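Local structure of LupI (Flavobacterium sp. YS-80-122, 6IY4) at residues L1-V6 with K28-S33; S37-Q40 with T46-T49; G56-G61 with S67-L72. The protein probably inhibits metalloendopeptidases, as a small periplasmic beta-barrel protein. One frame throughout, in Å; residues are numbered along the deposited sequence.

Interaction 3 lies nearest the centre of the chain: it zips two adjacent strands into a hairpin with backbone hydrogen bonds and sends leucines into the interior. Interactions 1 and 2 have no hydrogen bond between their segments. Interaction 1 is a surface contact, in which the short N-terminal helix packs against the end of a lysine and the methylenes of an arginine; interaction 2 is partly buried and folds the long connection between strands 22-26 and 49-53 against itself. Residues 28-33 and 46-49 belong to that same connection, and Phe-32 packs on Pro-47. Thr-48 and Thr-49 then join the hairpin of interaction 3 through backbone bonds to Ile-60.

Interaction 1: residues L1-V6 with K28-S33; sequences LSPAQV and KDRTFS
Pro-3 lays its ring alongside the aliphatic stem of Arg-30, the two side chains pointing the same way, with Pro-3 CG 3.8 Å from Arg-30 CD. The proline begins a short, weakly bonded helical turn, capped weakly by Ser-2, whose OG accepts from Gln-5 N. This turn leads into the first strand of the Inh barrel, and the contact sets it against the loop that follows strand 22-26.

Arg-30 keeps CG beside its own backbone N (chi1 -68°) and the chain bends at chi3; CG and CD lie along the proline, while NH1 donates to Trp-50 O. Pro-3 also touches the Trp-50 side chain, so strand 49-53 is a neighbour of both partners. One residue further on, the methyl of Ala-4 meets the far end of Lys-28: CE and NZ are both 3.7 Å from Ala-4 CB. The lysine chain, kinked at chi3, brings that end in to the helix although its first bond does not point at the helix. No hydrogen bond joins the segments, so van der Waals packing at the surface is all that links them directly.

The loop holds its own shape through an Asx turn. Asp-29 OD1 takes two donors from Thr-31: the backbone N, 3.2 Å away, comes from above the carboxylate plane, whereas OG1, at 2.6 Å, uses the syn lone pair of OD1.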
ATOM      1  N   LEU A   1       2.419   7.770  13.043  1.00 32.98           N
ATOM      2  CA  LEU A   1       0.990   7.305  13.071  1.00 33.59           C
ATOM      3  C   LEU A   1       0.965   5.851  13.557  1.00 30.26           C
ATOM      4  O   LEU A   1       1.797   5.081  13.064  1.00 29.83           O
ATOM      5  CB  LEU A   1       0.402   7.423  11.657  1.00 30.13           C
ATOM      6  CG  LEU A   1       0.263   8.829  11.051  1.00 32.10           C
ATOM      7  CD1 LEU A   1      -0.255   8.750   9.624  1.00 32.88           C
ATOM      8  CD2 LEU A   1      -0.657   9.737  11.864  1.00 32.45           C
ATOM      9  N   SER A   2       0.121   5.513  14.532  1.00 27.36           N
ATOM     10  CA  SER A   2      -0.131   4.135  15.008  1.00 24.95           C
ATOM     11  C   SER A   2      -0.815   3.348  13.895  1.00 26.60           C
ATOM     12  O   SER A   2      -1.474   3.901  12.992  1.00 27.58           O
ATOM     13  CB  SER A   2      -0.987   4.118  16.235  1.00 27.00           C
ATOM     14  OG  SER A   2      -2.298   4.596  15.895  1.00 30.55           O
ATOM     15  N   PRO A   3      -0.793   2.011  13.934  1.00 25.91           N
ATOM     16  CA  PRO A   3      -1.647   1.256  13.020  1.00 25.59           C
ATOM     17  C   PRO A   3      -3.107   1.721  13.011  1.00 24.07           C
ATOM     18  O   PRO A   3      -3.731   1.771  11.947  1.00 23.50           O
ATOM     19  CB  PRO A   3      -1.513  -0.176  13.541  1.00 26.18           C
ATOM     20  CG  PRO A   3      -0.093  -0.209  14.085  1.00 28.14           C
ATOM     21  CD  PRO A   3       0.124   1.157  14.715  1.00 28.15           C
ATOM     22  N   ALA A   4      -3.687   2.031  14.173  1.00 25.55           N
ATOM     23  CA  ALA A   4      -5.117   2.415  14.207  1.00 26.98           C
ATOM     24  C   ALA A   4      -5.336   3.680  13.363  1.00 26.10           C
ATOM     25  O   ALA A   4      -6.448   3.870  12.811  1.00 25.97           O
ATOM     26  CB  ALA A   4      -5.558   2.612  15.640  1.00 26.98           C
ATOM     27  N   GLN A   5      -4.326   4.543  13.245  1.00 22.23           N
ATOM     28  CA  GLN A   5      -4.449   5.818  12.502  1.00 24.31           C
ATOM     29  C   GLN A   5      -4.228   5.631  10.995  1.00 23.09           C
ATOM     30  O   GLN A   5      -4.482   6.610  10.193  1.00 23.44           O
ATOM     31  CB  GLN A   5      -3.523   6.850  13.149  1.00 24.08           C
ATOM     32  CG  GLN A   5      -4.096   7.356  14.459  1.00 26.23           C
ATOM     33  CD  GLN A   5      -5.363   8.135  14.184  1.00 24.27           C
ATOM     34  OE1 GLN A   5      -5.357   9.083  13.408  1.00 22.99           O
ATOM     35  NE2 GLN A   5      -6.481   7.621  14.660  1.00 26.66           N
ATOM     36  N   VAL A   6      -3.755   4.446  10.585  1.00 21.20           N
ATOM     37  CA  VAL A   6      -3.478   4.153   9.151  1.00 20.97           C
ATOM     38  C   VAL A   6      -4.492   3.127   8.660  1.00 19.90           C
ATOM     39  O   VAL A   6      -4.713   3.079   7.463  1.00 21.43           O
ATOM     40  CB  VAL A   6      -2.032   3.629   9.004  1.00 21.90           C
ATOM     41  CG1 VAL A   6      -1.676   3.211   7.583  1.00 25.41           C
ATOM     42  CG2 VAL A   6      -1.018   4.614   9.527  1.00 24.00           C
ATOM     43  N   LYS A  28      -6.870  -3.394  11.168  1.00 28.61           N
ATOM     44  CA  LYS A  28      -6.202  -2.873  12.397  1.00 28.00           C
ATOM     45  C   LYS A  28      -5.100  -3.804  12.915  1.00 26.39           C
ATOM     46  O   LYS A  28      -4.156  -3.276  13.534  1.00 29.05           O
ATOM     47  CB  LYS A  28      -7.269  -2.620  13.457  1.00 31.39           C
ATOM     48  CG  LYS A  28      -8.022  -1.325  13.205  1.00 36.81           C
ATOM     49  CD  LYS A  28      -8.837  -0.821  14.381  1.00 40.44           C
ATOM     50  CE  LYS A  28      -7.976  -0.227  15.467  1.00 46.05           C
ATOM     51  NZ  LYS A  28      -8.714   0.799  16.240  1.00 56.10           N
ATOM     52  N   ASP A  29      -5.164  -5.083  12.581  1.00 23.89           N
ATOM     53  CA  ASP A  29      -4.172  -6.114  13.005  1.00 24.98           C
ATOM     54  C   ASP A  29      -3.025  -6.238  11.980  1.00 24.77           C
ATOM     55  O   ASP A  29      -2.258  -7.219  12.019  1.00 24.94           O
ATOM     56  CB  ASP A  29      -4.869  -7.449  13.253  1.00 28.20           C
ATOM     57  CG  ASP A  29      -5.298  -8.164  11.991  1.00 29.17           C
ATOM     58  OD1 ASP A  29      -5.211  -7.560  10.895  1.00 29.41           O
ATOM     59  OD2 ASP A  29      -5.664  -9.335  12.098  1.00 32.19           O
ATOM     60  N   ARG A  30      -2.917  -5.265  11.082  1.00 23.67           N
ATOM     61  CA  ARG A  30      -1.806  -5.096  10.117  1.00 22.96           C
ATOM     62  C   ARG A  30      -1.845  -6.191   9.037  1.00 20.91           C
ATOM     63  O   ARG A  30      -0.820  -6.455   8.447  1.00 21.88           O
ATOM     64  CB  ARG A  30      -0.488  -4.943  10.897  1.00 23.26           C
ATOM     65  CG  ARG A  30      -0.421  -3.636  11.677  1.00 23.57           C
ATOM     66  CD  ARG A  30       0.966  -3.253  12.113  1.00 28.34           C
ATOM     67  NE  ARG A  30       1.529  -4.341  12.897  1.00 33.29           N
ATOM     68  CZ  ARG A  30       2.436  -5.232  12.461  1.00 35.65           C
ATOM     69  NH1 ARG A  30       2.931  -5.175  11.231  1.00 34.91           N
ATOM     70  NH2 ARG A  30       2.846  -6.206  13.259  1.00 38.07           N
ATOM     71  N   THR A  31      -3.010  -6.710   8.692  1.00 20.47           N
ATOM     72  CA  THR A  31      -3.253  -7.517   7.498  1.00 20.88           C
ATOM     73  C   THR A  31      -4.121  -6.728   6.540  1.00 20.54           C
ATOM     74  O   THR A  31      -4.386  -5.542   6.773  1.00 20.19           O
ATOM     75  CB  THR A  31      -3.886  -8.859   7.860  1.00 22.00           C
ATOM     76  OG1 THR A  31      -5.151  -8.629   8.474  1.00 24.62           O
ATOM     77  CG2 THR A  31      -2.993  -9.581   8.826  1.00 22.35           C
ATOM     78  N   PHE A  32      -4.465  -7.364   5.435  1.00 20.05           N
ATOM     79  CA  PHE A  32      -5.292  -6.770   4.378  1.00 19.42           C
ATOM     80  C   PHE A  32      -6.519  -7.613   4.101  1.00 21.91           C
ATOM     81  O   PHE A  32      -6.471  -8.795   4.310  1.00 24.07           O
ATOM     82  CB  PHE A  32      -4.549  -6.738   3.055  1.00 20.76           C
ATOM     83  CG  PHE A  32      -3.210  -6.046   3.092  1.00 19.06           C
ATOM     84  CD1 PHE A  32      -3.107  -4.676   2.930  1.00 18.47           C
ATOM     85  CD2 PHE A  32      -2.049  -6.798   3.245  1.00 20.43           C
ATOM     86  CE1 PHE A  32      -1.861  -4.077   2.916  1.00 19.74           C
ATOM     87  CE2 PHE A  32      -0.803  -6.188   3.233  1.00 20.72           C
ATOM     88  CZ  PHE A  32      -0.714  -4.829   3.041  1.00 18.21           C
ATOM     89  N   SER A  33      -7.562  -6.993   3.598  1.00 23.01           N
ATOM     90  CA  SER A  33      -8.668  -7.746   2.984  1.00 23.16           C
ATOM     91  C   SER A  33      -8.145  -8.480   1.734  1.00 23.48           C
ATOM     92  O   SER A  33      -7.055  -8.187   1.222  1.00 23.56           O
ATOM     93  CB  SER A  33      -9.815  -6.820   2.703  1.00 25.53           C
ATOM     94  OG  SER A  33      -9.488  -5.906   1.675  1.00 24.10           O
TER

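Interaction 2: residues S37-Q40 with T46-T49; sequences SCLQ and TPTT
Leu-39 and Pro-47 meet at about a right angle, the leucine sending one methyl onto CG and CD of the proline ring: Leu-39 CD1 is 3.8 Å from Pro-47 CG and 4.1 Å from Pro-47 CD. With CG beside the backbone N (chi1 -58°) and an extended chi2, the leucine reaches from its 3-10 segment to the ring. Pro-47 also touches Phe-32 and Leu-59, so this pair belongs to the apolar packing between this connection and strand 56-60.

Within the Inh barrel, the 3-10 segment is tied to the sheet by the disulfide from Cys-38 to Cys-22, at the start of strand 22-26. Within it Gln-40 N donates to Ser-37 O at 3.1 Å.

The neighbouring pair is set at a slant. Thr-46 OG1 lies 3.7 Å from Gln-40 CB, a plain packing contact with methylene carbon. Gln-40 has CG anti to its backbone N, and a bend at chi2 (-92°) turns the amide away from Thr-46. On the other segment the chain enters strand 49-53 through a classic beta bulge, where Thr-48 and Thr-49 both face Ile-60 and share backbone bonds with it.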
ATOM      1  N   SER A  37      -4.939  -8.936  -3.375  1.00 30.16           N
ATOM      2  CA  SER A  37      -4.557  -9.753  -4.559  1.00 34.28           C
ATOM      3  C   SER A  37      -4.230  -8.854  -5.761  1.00 31.14           C
ATOM      4  O   SER A  37      -3.318  -9.199  -6.526  1.00 33.11           O
ATOM      5  CB  SER A  37      -5.652 -10.748  -4.883  1.00 34.63           C
ATOM      6  OG  SER A  37      -6.737 -10.116  -5.553  1.00 40.23           O
ATOM      7  N   CYS A  38      -4.903  -7.707  -5.902  1.00 31.26           N
ATOM      8  CA  CYS A  38      -4.741  -6.806  -7.069  1.00 30.40           C
ATOM      9  C   CYS A  38      -3.322  -6.259  -7.160  1.00 30.49           C
ATOM     10  O   CYS A  38      -2.861  -5.966  -8.272  1.00 31.35           O
ATOM     11  CB  CYS A  38      -5.664  -5.602  -7.023  1.00 30.65           C
ATOM     12  SG  CYS A  38      -5.400  -4.540  -5.571  1.00 35.95           S
ATOM     13  N   LEU A  39      -2.610  -6.152  -6.048  1.00 30.12           N
ATOM     14  CA  LEU A  39      -1.254  -5.548  -6.069  1.00 29.18           C
ATOM     15  C   LEU A  39      -0.259  -6.488  -6.735  1.00 30.28           C
ATOM     16  O   LEU A  39       0.802  -5.990  -7.131  1.00 28.69           O
ATOM     17  CB  LEU A  39      -0.797  -5.209  -4.648  1.00 27.61           C
ATOM     18  CG  LEU A  39      -1.697  -4.253  -3.868  1.00 29.95           C
ATOM     19  CD1 LEU A  39      -1.057  -3.917  -2.517  1.00 32.68           C
ATOM     20  CD2 LEU A  39      -1.971  -2.965  -4.626  1.00 32.28           C
ATOM     21  N   GLN A  40      -0.608  -7.762  -6.929  1.00 29.76           N
ATOM     22  CA  GLN A  40       0.226  -8.756  -7.672  1.00 34.68           C
ATOM     23  C   GLN A  40       0.521  -8.241  -9.088  1.00 32.06           C
ATOM     24  O   GLN A  40       1.579  -8.507  -9.615  1.00 34.33           O
ATOM     25  CB  GLN A  40      -0.512 -10.102  -7.723  1.00 35.76           C
ATOM     26  CG  GLN A  40       0.241 -11.238  -8.427  1.00 40.54           C
ATOM     27  CD  GLN A  40      -0.062 -11.379  -9.906  1.00 40.45           C
ATOM     28  OE1 GLN A  40      -0.861 -10.650 -10.486  1.00 38.59           O
ATOM     29  NE2 GLN A  40       0.574 -12.355 -10.525  1.00 47.15           N
ATOM     30  N   THR A  46       3.883  -9.938  -3.412  1.00 27.72           N
ATOM     31  CA  THR A  46       2.517  -9.636  -2.953  1.00 28.15           C
ATOM     32  C   THR A  46       2.533  -9.390  -1.439  1.00 26.59           C
ATOM     33  O   THR A  46       3.015 -10.217  -0.695  1.00 26.32           O
ATOM     34  CB  THR A  46       1.578 -10.792  -3.282  1.00 33.34           C
ATOM     35  OG1 THR A  46       1.511 -10.852  -4.712  1.00 37.39           O
ATOM     36  CG2 THR A  46       0.206 -10.576  -2.702  1.00 34.84           C
ATOM     37  N   PRO A  47       2.007  -8.255  -0.930  1.00 25.33           N
ATOM     38  CA  PRO A  47       2.037  -7.984   0.497  1.00 23.25           C
ATOM     39  C   PRO A  47       1.030  -8.800   1.312  1.00 24.68           C
ATOM     40  O   PRO A  47      -0.087  -9.051   0.792  1.00 24.50           O
ATOM     41  CB  PRO A  47       1.594  -6.510   0.587  1.00 25.15           C
ATOM     42  CG  PRO A  47       1.583  -5.982  -0.804  1.00 28.08           C
ATOM     43  CD  PRO A  47       1.395  -7.167  -1.713  1.00 27.14           C
ATOM     44  N   THR A  48       1.436  -9.260   2.488  1.00 21.85           N
ATOM     45  CA  THR A  48       0.537  -9.970   3.432  1.00 24.27           C
ATOM     46  C   THR A  48       0.366  -9.150   4.700  1.00 22.13           C
ATOM     47  O   THR A  48      -0.642  -9.375   5.400  1.00 22.46           O
ATOM     48  CB  THR A  48       1.043 -11.387   3.746  1.00 27.76           C
ATOM     49  OG1 THR A  48       2.352 -11.304   4.308  1.00 31.32           O
ATOM     50  CG2 THR A  48       1.065 -12.258   2.509  1.00 30.82           C
ATOM     51  N   THR A  49       1.315  -8.275   5.062  1.00 20.68           N
ATOM     52  CA  THR A  49       1.166  -7.406   6.229  1.00 20.74           C
ATOM     53  C   THR A  49       1.699  -6.012   5.904  1.00 20.53           C
ATOM     54  O   THR A  49       2.212  -5.785   4.808  1.00 21.61           O
ATOM     55  CB  THR A  49       1.832  -7.947   7.484  1.00 23.20           C
ATOM     56  OG1 THR A  49       3.254  -7.999   7.303  1.00 27.15           O
ATOM     57  CG2 THR A  49       1.332  -9.336   7.829  1.00 22.89           C
TER

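Interaction 3: residues G56-G61 with S67-L72; sequences GLLLIG and SLFLEL
Leu-59, with more surface buried here than any other residue, packs against Leu-70 from the neighbouring strand, Leu-59 CG lying 3.7 Å from Leu-70 CD1. The strands 56-60 and 66-74 form an antiparallel hairpin of the Inh barrel; the axes of 56-60 and 68-72 come within 4.6 Å. Leu-57, Leu-59, Leu-68 and Leu-70 all sit on one face of it, the buried one. The first torsion of Leu-70 (chi1 -55°) places its CG beside the backbone N, which lets CD1 swing across the strand pair to Leu-59. Further over, Met-90 and Tyr-78 of other strands pack against Leu-70, and Pro-47 touches Leu-59.

Gly-56 comes next. Its CA comes to 3.0 Å from Leu-70 O, with the Phe-69 ring obliquely placed beside it, while the same carbonyl accepts from Leu-57 N at 2.8 Å in the carbonyl plane. On the face opposite the four leucines, Leu-58 CD2 approaches the edge of the Phe-69 ring, near its plane.

Leu-57 and Leu-70 bond to each other in both directions, and Leu-59 N donates to Leu-68 O. The regular ladder ends at a classic beta bulge, where Ser-67 and Leu-68 both face Leu-59: Leu-59 O takes Ser-67 N at 2.8 Å and Leu-68 N at 3.2 Å, both donors reaching it from the same face of its carbonyl plane.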
ATOM      1  N   GLY A  56       6.158   7.203   6.524  1.00 19.89           N
ATOM      2  CA  GLY A  56       5.729   6.363   5.404  1.00 20.02           C
ATOM      3  C   GLY A  56       5.154   5.054   5.885  1.00 19.39           C
ATOM      4  O   GLY A  56       4.619   4.977   7.023  1.00 20.24           O
ATOM      5  N   LEU A  57       5.154   4.081   4.990  1.00 19.67           N
ATOM      6  CA  LEU A  57       4.462   2.823   5.227  1.00 18.35           C
ATOM      7  C   LEU A  57       5.230   1.691   4.561  1.00 17.36           C
ATOM      8  O   LEU A  57       5.639   1.848   3.398  1.00 18.42           O
ATOM      9  CB  LEU A  57       3.064   2.947   4.633  1.00 18.63           C
ATOM     10  CG  LEU A  57       2.173   1.708   4.732  1.00 20.75           C
ATOM     11  CD1 LEU A  57       1.849   1.438   6.186  1.00 24.19           C
ATOM     12  CD2 LEU A  57       0.876   1.875   3.967  1.00 23.07           C
ATOM     13  N   LEU A  58       5.339   0.550   5.227  1.00 19.35           N
ATOM     14  CA  LEU A  58       5.947  -0.664   4.643  1.00 19.34           C
ATOM     15  C   LEU A  58       4.851  -1.656   4.330  1.00 19.68           C
ATOM     16  O   LEU A  58       4.073  -1.935   5.222  1.00 20.40           O
ATOM     17  CB  LEU A  58       6.904  -1.321   5.627  1.00 20.72           C
ATOM     18  CG  LEU A  58       8.247  -0.644   5.784  1.00 22.44           C
ATOM     19  CD1 LEU A  58       8.921  -1.199   7.016  1.00 22.18           C
ATOM     20  CD2 LEU A  58       9.151  -0.853   4.575  1.00 23.44           C
ATOM     21  N   LEU A  59       4.827  -2.117   3.104  1.00 19.32           N
ATOM     22  CA  LEU A  59       4.060  -3.305   2.704  1.00 18.43           C
ATOM     23  C   LEU A  59       5.051  -4.463   2.734  1.00 18.89           C
ATOM     24  O   LEU A  59       6.153  -4.316   2.182  1.00 19.71           O
ATOM     25  CB  LEU A  59       3.488  -3.122   1.309  1.00 20.03           C
ATOM     26  CG  LEU A  59       2.683  -1.846   1.047  1.00 21.86           C
ATOM     27  CD1 LEU A  59       2.099  -1.898  -0.343  1.00 23.46           C
ATOM     28  CD2 LEU A  59       1.606  -1.652   2.106  1.00 24.25           C
ATOM     29  N   ILE A  60       4.670  -5.555   3.381  1.00 19.03           N
ATOM     30  CA  ILE A  60       5.623  -6.638   3.720  1.00 18.14           C
ATOM     31  C   ILE A  60       5.090  -7.940   3.142  1.00 20.98           C
ATOM     32  O   ILE A  60       3.915  -8.202   3.319  1.00 22.27           O
ATOM     33  CB  ILE A  60       5.796  -6.670   5.234  1.00 20.64           C
ATOM     34  CG1 ILE A  60       6.316  -5.313   5.732  1.00 20.91           C
ATOM     35  CG2 ILE A  60       6.762  -7.772   5.630  1.00 20.85           C
ATOM     36  CD1 ILE A  60       6.340  -5.172   7.246  1.00 23.66           C
ATOM     37  N   GLY A  61       5.976  -8.745   2.566  1.00 21.36           N
ATOM     38  CA  GLY A  61       5.585 -10.016   1.942  1.00 21.90           C
ATOM     39  C   GLY A  61       5.536 -11.132   2.955  1.00 24.33           C
ATOM     40  O   GLY A  61       5.789 -10.936   4.158  1.00 23.17           O
ATOM     41  N   SER A  67       7.901  -5.638   0.422  1.00 21.41           N
ATOM     42  CA  SER A  67       7.200  -5.563  -0.875  1.00 21.98           C
ATOM     43  C   SER A  67       7.290  -4.134  -1.433  1.00 23.04           C
ATOM     44  O   SER A  67       7.521  -3.949  -2.662  1.00 24.56           O
ATOM     45  CB  SER A  67       5.764  -6.034  -0.752  1.00 23.37           C
ATOM     46  OG  SER A  67       5.076  -5.619  -1.911  1.00 32.56           O
ATOM     47  N   LEU A  68       7.149  -3.119  -0.566  1.00 20.14           N
ATOM     48  CA  LEU A  68       7.299  -1.714  -1.018  1.00 19.89           C
ATOM     49  C   LEU A  68       7.358  -0.827   0.218  1.00 19.95           C
ATOM     50  O   LEU A  68       6.642  -1.074   1.194  1.00 20.92           O
ATOM     51  CB  LEU A  68       6.126  -1.308  -1.899  1.00 20.58           C
ATOM     52  CG  LEU A  68       6.297  -0.006  -2.667  1.00 23.76           C
ATOM     53  CD1 LEU A  68       7.374  -0.145  -3.714  1.00 26.59           C
ATOM     54  CD2 LEU A  68       4.977   0.432  -3.295  1.00 24.28           C
ATOM     55  N   PHE A  69       8.121   0.236   0.127  1.00 18.22           N
ATOM     56  CA  PHE A  69       8.082   1.374   1.055  1.00 18.64           C
ATOM     57  C   PHE A  69       7.406   2.520   0.320  1.00 19.00           C
ATOM     58  O   PHE A  69       7.842   2.866  -0.798  1.00 19.41           O
ATOM     59  CB  PHE A  69       9.472   1.797   1.522  1.00 19.28           C
ATOM     60  CG  PHE A  69       9.408   3.058   2.349  1.00 19.51           C
ATOM     61  CD1 PHE A  69       8.887   3.036   3.633  1.00 22.25           C
ATOM     62  CD2 PHE A  69       9.819   4.258   1.822  1.00 21.46           C
ATOM     63  CE1 PHE A  69       8.812   4.184   4.389  1.00 20.70           C
ATOM     64  CE2 PHE A  69       9.737   5.409   2.576  1.00 21.77           C
ATOM     65  CZ  PHE A  69       9.238   5.366   3.843  1.00 19.99           C
ATOM     66  N   LEU A  70       6.407   3.130   0.949  1.00 17.85           N
ATOM     67  CA  LEU A  70       5.741   4.331   0.384  1.00 20.02           C
ATOM     68  C   LEU A  70       5.952   5.511   1.328  1.00 19.49           C
ATOM     69  O   LEU A  70       5.797   5.358   2.538  1.00 20.93           O
ATOM     70  CB  LEU A  70       4.244   4.103   0.199  1.00 21.27           C
ATOM     71  CG  LEU A  70       3.858   2.881  -0.641  1.00 19.49           C
ATOM     72  CD1 LEU A  70       3.630   1.606   0.169  1.00 18.93           C
ATOM     73  CD2 LEU A  70       2.613   3.173  -1.476  1.00 20.63           C
ATOM     74  N   GLU A  71       6.238   6.648   0.747  1.00 20.70           N
ATOM     75  CA  GLU A  71       6.386   7.904   1.519  1.00 23.86           C
ATOM     76  C   GLU A  71       5.005   8.500   1.783  1.00 20.55           C
ATOM     77  O   GLU A  71       4.179   8.558   0.881  1.00 20.87           O
ATOM     78  CB  GLU A  71       7.288   8.811   0.693  1.00 26.31           C
ATOM     79  CG  GLU A  71       7.647  10.136   1.296  1.00 36.68           C
ATOM     80  CD  GLU A  71       8.709  10.842   0.455  1.00 42.95           C
ATOM     81  OE1 GLU A  71       8.888  10.466  -0.743  1.00 37.54           O
ATOM     82  OE2 GLU A  71       9.379  11.752   1.006  1.00 56.90           O
ATOM     83  N   LEU A  72       4.822   9.048   2.974  1.00 20.99           N
ATOM     84  CA  LEU A  72       3.642   9.841   3.356  1.00 20.00           C
ATOM     85  C   LEU A  72       3.739  11.162   2.626  1.00 23.71           C
ATOM     86  O   LEU A  72       4.825  11.811   2.731  1.00 25.04           O
ATOM     87  CB  LEU A  72       3.680  10.043   4.864  1.00 22.38           C
ATOM     88  CG  LEU A  72       2.503  10.786   5.465  1.00 24.85           C
ATOM     89  CD1 LEU A  72       1.176  10.176   5.109  1.00 26.22           C
ATOM     90  CD2 LEU A  72       2.712  10.837   6.969  1.00 27.59           C
TER